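Local structure of serine racemase (4ECL) at residues I70-R73 against K74-I77; I105-R108 against Y109-L113; K177-G180 against S181-V185. The protein belongs to the alanine racemase family, its cytoplasmic part joining a TIM-barrel-type domain to a mostly beta-stranded C-terminal domain. One frame throughout, in Å; residues are numbered along the deposited sequence.

Contact 1 (I70-R73 against K74-I77); sequences IRLR and KYGI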
# COMPACT_ATOMS: atom_id res chain seq x y z
N ILE A 70 -4.91 10.49 17.47
CA ILE A 70 -5.17 11.91 17.33
C ILE A 70 -6.15 12.17 16.16
O ILE A 70 -7.08 12.99 16.28
CB ILE A 70 -3.85 12.69 17.13
CG1 ILE A 70 -3.03 12.66 18.41
CG2 ILE A 70 -4.10 14.13 16.73
CD1 ILE A 70 -1.71 13.41 18.28
N ARG A 71 -5.96 11.46 15.05
CA ARG A 71 -6.89 11.57 13.92
C ARG A 71 -8.33 11.23 14.32
O ARG A 71 -9.26 11.94 13.93
CB ARG A 71 -6.45 10.70 12.75
CG ARG A 71 -5.39 11.37 11.88
CD ARG A 71 -4.75 10.38 10.92
NE ARG A 71 -5.72 9.85 9.98
CZ ARG A 71 -5.66 8.63 9.46
NH1 ARG A 71 -4.69 7.80 9.82
NH2 ARG A 71 -6.58 8.23 8.60
N LEU A 72 -8.50 10.18 15.12
CA LEU A 72 -9.83 9.80 15.59
C LEU A 72 -10.47 10.93 16.36
O LEU A 72 -11.65 11.24 16.15
CB LEU A 72 -9.77 8.55 16.45
CG LEU A 72 -9.34 7.29 15.71
CD1 LEU A 72 -9.58 6.08 16.59
CD2 LEU A 72 -10.16 7.19 14.43
N ARG A 73 -9.70 11.55 17.25
CA ARG A 73 -10.18 12.69 18.03
C ARG A 73 -10.61 13.83 17.12
O ARG A 73 -11.60 14.52 17.39
CB ARG A 73 -9.09 13.18 19.00
CG ARG A 73 -8.80 12.23 20.18
CD ARG A 73 -10.06 11.95 20.99
NE ARG A 73 -9.79 11.20 22.21
CZ ARG A 73 -10.61 10.31 22.75
NH1 ARG A 73 -11.78 10.05 22.17
NH2 ARG A 73 -10.27 9.67 23.87
N LYS A 74 -9.86 14.03 16.04
CA LYS A 74 -10.20 15.08 15.08
C LYS A 74 -11.44 14.70 14.27
O LYS A 74 -12.13 15.58 13.76
CB LYS A 74 -9.02 15.36 14.14
CG LYS A 74 -7.84 16.05 14.82
CD LYS A 74 -6.58 15.99 13.96
CE LYS A 74 -5.40 16.69 14.66
NZ LYS A 74 -4.10 16.52 13.92
N TYR A 75 -11.72 13.41 14.15
CA TYR A 75 -12.94 12.97 13.46
C TYR A 75 -14.17 13.12 14.36
O TYR A 75 -15.29 12.87 13.93
CB TYR A 75 -12.83 11.51 13.01
CG TYR A 75 -11.77 11.25 11.96
CD1 TYR A 75 -11.30 12.29 11.15
CD2 TYR A 75 -11.25 9.98 11.77
CE1 TYR A 75 -10.34 12.05 10.18
CE2 TYR A 75 -10.28 9.74 10.81
CZ TYR A 75 -9.83 10.78 10.02
OH TYR A 75 -8.87 10.53 9.07
N GLY A 76 -13.95 13.52 15.61
CA GLY A 76 -15.04 13.67 16.56
C GLY A 76 -15.27 12.46 17.45
O GLY A 76 -16.28 12.39 18.15
N ILE A 77 -14.34 11.51 17.43
CA ILE A 77 -14.47 10.32 18.25
C ILE A 77 -14.27 10.70 19.72
O ILE A 77 -13.28 11.32 20.08
CB ILE A 77 -13.49 9.21 17.84
CG1 ILE A 77 -13.78 8.76 16.41
CG2 ILE A 77 -13.61 8.03 18.78
CD1 ILE A 77 -15.21 8.25 16.24

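Contact 2 (I105-R108 against Y109-L113); sequences IDYR and YSLLL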
# COMPACT_ATOMS: atom_id res chain seq x y z
N ILE A 105 4.69 -0.80 27.06
CA ILE A 105 5.31 -1.87 26.32
C ILE A 105 6.41 -2.60 27.08
O ILE A 105 6.71 -3.75 26.77
CB ILE A 105 5.87 -1.38 24.98
CG1 ILE A 105 6.97 -0.34 25.22
CG2 ILE A 105 4.74 -0.85 24.11
CD1 ILE A 105 7.82 -0.06 23.99
N ASP A 106 7.01 -1.90 28.06
CA ASP A 106 7.91 -2.50 29.05
C ASP A 106 8.24 -1.56 30.23
O ASP A 106 7.82 -0.40 30.25
CB ASP A 106 9.18 -3.10 28.40
CG ASP A 106 10.22 -2.06 28.04
OD1 ASP A 106 9.98 -0.84 28.20
OD2 ASP A 106 11.31 -2.46 27.58
N TYR A 107 8.98 -2.06 31.21
CA TYR A 107 9.26 -1.28 32.41
C TYR A 107 10.00 0.05 32.15
O TYR A 107 9.51 1.13 32.50
CB TYR A 107 9.99 -2.13 33.46
CG TYR A 107 10.11 -1.44 34.80
CD1 TYR A 107 8.98 -1.08 35.52
CD2 TYR A 107 11.35 -1.14 35.34
CE1 TYR A 107 9.08 -0.44 36.73
CE2 TYR A 107 11.46 -0.50 36.55
CZ TYR A 107 10.32 -0.15 37.24
OH TYR A 107 10.43 0.48 38.46
N ARG A 108 11.18 -0.04 31.55
CA ARG A 108 11.95 1.14 31.14
C ARG A 108 11.10 2.19 30.42
O ARG A 108 11.20 3.40 30.68
CB ARG A 108 13.12 0.70 30.25
CG ARG A 108 13.89 1.83 29.57
CD ARG A 108 15.10 1.27 28.83
NE ARG A 108 15.90 0.44 29.72
CZ ARG A 108 16.92 0.88 30.45
NH1 ARG A 108 17.27 2.16 30.38
NH2 ARG A 108 17.58 0.05 31.24
N TYR A 109 10.24 1.73 29.52
CA TYR A 109 9.35 2.64 28.81
C TYR A 109 8.41 3.32 29.80
O TYR A 109 8.24 4.55 29.78
CB TYR A 109 8.54 1.89 27.75
CG TYR A 109 7.53 2.76 27.04
CD1 TYR A 109 7.91 3.65 26.04
CD2 TYR A 109 6.19 2.71 27.39
CE1 TYR A 109 6.98 4.45 25.39
CE2 TYR A 109 5.25 3.51 26.76
CZ TYR A 109 5.65 4.37 25.76
OH TYR A 109 4.71 5.16 25.14
N SER A 110 7.82 2.51 30.67
CA SER A 110 6.86 2.99 31.66
C SER A 110 7.45 4.10 32.53
O SER A 110 6.79 5.09 32.82
CB SER A 110 6.39 1.83 32.53
OG SER A 110 5.62 0.91 31.77
N LEU A 111 8.70 3.92 32.93
CA LEU A 111 9.37 4.89 33.79
C LEU A 111 9.58 6.20 33.05
O LEU A 111 9.29 7.27 33.57
CB LEU A 111 10.72 4.34 34.27
CG LEU A 111 10.67 3.20 35.28
CD1 LEU A 111 12.07 2.85 35.72
CD2 LEU A 111 9.81 3.56 36.49
N LEU A 112 10.08 6.08 31.82
CA LEU A 112 10.39 7.23 30.97
C LEU A 112 9.15 8.06 30.62
O LEU A 112 9.21 9.29 30.57
CB LEU A 112 11.08 6.76 29.69
CG LEU A 112 11.68 7.81 28.77
CD1 LEU A 112 12.61 8.73 29.52
CD2 LEU A 112 12.42 7.14 27.63
N LEU A 113 8.04 7.38 30.36
CA LEU A 113 6.79 8.08 30.09
C LEU A 113 6.29 8.82 31.34
O LEU A 113 5.76 9.93 31.24
CB LEU A 113 5.72 7.09 29.60
CG LEU A 113 4.41 7.72 29.12
CD1 LEU A 113 4.64 8.51 27.84
CD2 LEU A 113 3.35 6.65 28.90

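Contact 3 (K177-G180 against S181-V185); sequences KQIG and SFYKV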
# COMPACT_ATOMS: atom_id res chain seq x y z
N LYS A 177 -1.00 -22.35 27.48
CA LYS A 177 0.04 -21.94 28.42
C LYS A 177 0.17 -20.41 28.43
O LYS A 177 0.52 -19.83 29.44
CB LYS A 177 1.38 -22.65 28.19
CG LYS A 177 2.03 -22.41 26.84
CD LYS A 177 3.34 -23.20 26.69
CE LYS A 177 3.14 -24.49 25.89
NZ LYS A 177 4.42 -24.99 25.28
N GLN A 178 -0.15 -19.76 27.31
CA GLN A 178 -0.15 -18.29 27.29
C GLN A 178 -1.20 -17.77 28.26
O GLN A 178 -0.95 -16.84 29.02
CB GLN A 178 -0.44 -17.74 25.89
CG GLN A 178 0.73 -17.81 24.95
CD GLN A 178 0.58 -16.86 23.78
OE1 GLN A 178 0.32 -17.28 22.65
NE2 GLN A 178 0.75 -15.57 24.04
N ILE A 179 -2.37 -18.38 28.21
CA ILE A 179 -3.47 -18.00 29.09
C ILE A 179 -3.13 -18.30 30.56
O ILE A 179 -3.34 -17.46 31.45
CB ILE A 179 -4.75 -18.72 28.66
CG1 ILE A 179 -5.11 -18.27 27.23
CG2 ILE A 179 -5.87 -18.47 29.66
CD1 ILE A 179 -6.10 -19.18 26.55
N GLY A 180 -2.58 -19.49 30.80
CA GLY A 180 -2.17 -19.88 32.14
C GLY A 180 -1.15 -18.92 32.72
O GLY A 180 -1.25 -18.51 33.88
N SER A 181 -0.15 -18.56 31.92
CA SER A 181 0.90 -17.65 32.36
C SER A 181 0.29 -16.31 32.72
O SER A 181 0.71 -15.66 33.68
CB SER A 181 1.93 -17.43 31.25
OG SER A 181 2.41 -18.67 30.76
N PHE A 182 -0.69 -15.88 31.94
CA PHE A 182 -1.29 -14.57 32.14
C PHE A 182 -2.00 -14.47 33.49
O PHE A 182 -1.85 -13.48 34.21
CB PHE A 182 -2.26 -14.25 31.00
CG PHE A 182 -2.82 -12.87 31.07
CD1 PHE A 182 -2.06 -11.78 30.67
CD2 PHE A 182 -4.11 -12.65 31.53
CE1 PHE A 182 -2.58 -10.50 30.73
CE2 PHE A 182 -4.62 -11.37 31.60
CZ PHE A 182 -3.86 -10.30 31.21
N TYR A 183 -2.78 -15.48 33.83
CA TYR A 183 -3.53 -15.45 35.08
C TYR A 183 -2.64 -15.72 36.29
O TYR A 183 -2.93 -15.27 37.40
CB TYR A 183 -4.74 -16.39 35.03
CG TYR A 183 -5.84 -15.85 34.15
CD1 TYR A 183 -6.59 -14.75 34.55
CD2 TYR A 183 -6.12 -16.41 32.91
CE1 TYR A 183 -7.59 -14.23 33.75
CE2 TYR A 183 -7.12 -15.90 32.10
CZ TYR A 183 -7.86 -14.81 32.53
OH TYR A 183 -8.87 -14.29 31.74
N LYS A 184 -1.55 -16.43 36.06
CA LYS A 184 -0.53 -16.57 37.10
C LYS A 184 -0.04 -15.19 37.52
O LYS A 184 0.05 -14.89 38.72
CB LYS A 184 0.62 -17.45 36.64
CG LYS A 184 0.32 -18.94 36.67
CD LYS A 184 1.54 -19.77 36.29
CE LYS A 184 1.32 -21.27 36.56
NZ LYS A 184 0.09 -21.80 35.90
N VAL A 185 0.23 -14.33 36.53
CA VAL A 185 0.61 -12.95 36.81
C VAL A 185 -0.47 -12.23 37.61
O VAL A 185 -0.17 -11.58 38.62
CB VAL A 185 0.83 -12.13 35.53
CG1 VAL A 185 0.95 -10.64 35.88
CG2 VAL A 185 2.07 -12.61 34.77

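Contact 1 (I70-R73 against K74-I77)
Leu72 O is gripped where helix 66-74 runs out: Ile77 N donates to it at 3.0 Å, and Tyr75 N, bonded mainly to Arg71 O, adds a weak bond. Just before Ile77, Gly76 N turns back to Arg73 O over 3.1 Å, approaching from well above the plane of that carbonyl. Gly76 has a positive phi of 95°, and the bonds from Ile77 N and Gly76 N make a Schellman motif, which ends the helix and sends the chain towards strand 80-83 of the barrel. The turn brings Ile77 back over the helix end, with CG1 4.0 Å from Leu72 CB, on the side where helix 46-55 and strand 60-63 cover both residues. Arg73 ties the turn down. Its chain bends at chi2 (-57°), which carries the guanidinium round to Ile77 O; NH1 donates there at 2.9 Å, the oxygen lying close to the guanidinium plane. The same group also donates to the backbone oxygens of Ser79, Tyr98 and Glu99, so loop carbonyls hold its rotation. On another side of the helix Arg71 and Tyr75 run alongside each other, guanidinium and ring planes nearly perpendicular. NE sends a weak bond to Tyr75 OH, while the stronger partner of Arg71 appears to be Glu40, a salt bridge through NH2, whose place is less sure. Arg71 O sits 3.3 Å above the plane of the Tyr75 ring, offset toward its rim.

Contact 2 (I105-R108 against Y109-L113)
Asp106 is the N-cap of helix 107-114, the helix of a beta-alpha-beta unit between strands 101-104 and 120-127, and its OD1 accepts from Tyr109 N at 2.9 Å. The carboxylate turns forward over the first turn because CG stands between the backbone N and the carbonyl carbon (chi1 78°), and the N-H meets OD1 nearly along its C-O axis. Such a cap satisfies an amide that has no helical carbonyl before it, and the helix end would in turn favour the negative charge.

Tyr109 can be followed outward from there. Its CB rests against the same OD1. CG meets Ile105 CG1 at 3.6 Å, the isoleucine crossing the tyrosine at about a right angle with CD1 over one ring face; CD2 keeps to CG1 as well. Farther out the ring meets Tyr86, and at the tip OH is hydrogen-bonded to Thr87 O, which anchors the far end of this buried side chain. Ile105 and Asp106 also pack on Val252 and Leu253 of the second subunit, so the start of the helix lies at the dimer interface.

Asp106 O takes two bonds from Ser110: the backbone N comes in the carbonyl plane at 2.9 Å, and OG from above that plane at 3.0 Å. The next pair along, Tyr107 and Leu111, meets in a CH-pi contact, Leu111 CG 4.1 Å from the Tyr107 ring centroid and 18° off its normal, while Leu111 CD1 closes to 3.5 Å from Tyr107 CE2.

Contact 3 (K177-G180 against S181-V185)
Ser181 holds Lys177 O twice, and this is the tight spot of the contact: OG donates to it at 2.6 Å and the backbone N at 2.9 Å. The two donors reach the oxygen from opposite faces of the carbonyl plane. The hydroxyl gets there because OG lies anti to the carbonyl carbon and beside its own backbone N (chi1 -53°), a way for serine to bond back within a helix. The helix is 169-191, the long connection of a beta-alpha-beta unit between strands 152-158 and 198-200 of the barrel.

Two residues on, Ile179 and Tyr183 lie side by side and point the same way. CG2 of the isoleucine comes to the edge of the ring, in its plane, 3.8 Å from Tyr183 CE2. Tyr183 CD2 sits closer still to the backbone, 3.3 Å from Ile179 O, while Phe182 CD2 stands over the centre of one face of the ring. Towards the barrel, Phe182 packs on Thr159 and Ile201. Gln178, also buried, is fixed at both ends of its amide: OE1 accepts from Cys162 N, and NE2 donates to Thr128 OG1 and His160 O.

The outer side is looser. Lys177 leads its amine away from the following turn. Lys184 keeps the helical bond from its N to Gly180 O and lays CG 3.2 Å from that oxygen, but beyond CG its exposed chain approaches 177-180 less closely. The chemistry therefore divides by side: Gln178 and Phe182 fasten the helix inward, whereas the two exposed lysines probably keep their charge towards solvent.

In the fold
All three contacts belong to the alanine racemase N-terminal, TIM-barrel-type domain, and they follow one another in series along the chain: contact 1 at the end of helix 66-74, contact 2 at the start of helix 107-114, contact 3 within helix 169-191. Each helix connects strands of the same parallel sheet. The centres of contacts 1 and 2 lie 26 Å apart, those of 2 and 3 22 Å, and those of 1 and 3 35 Å; none touches another. They thus mark separate places round the outer helical layer: an exit, an entry and a mid-helix turn. Contact 2 alone reaches the second subunit, bringing this barrel against its Val252 and Leu253.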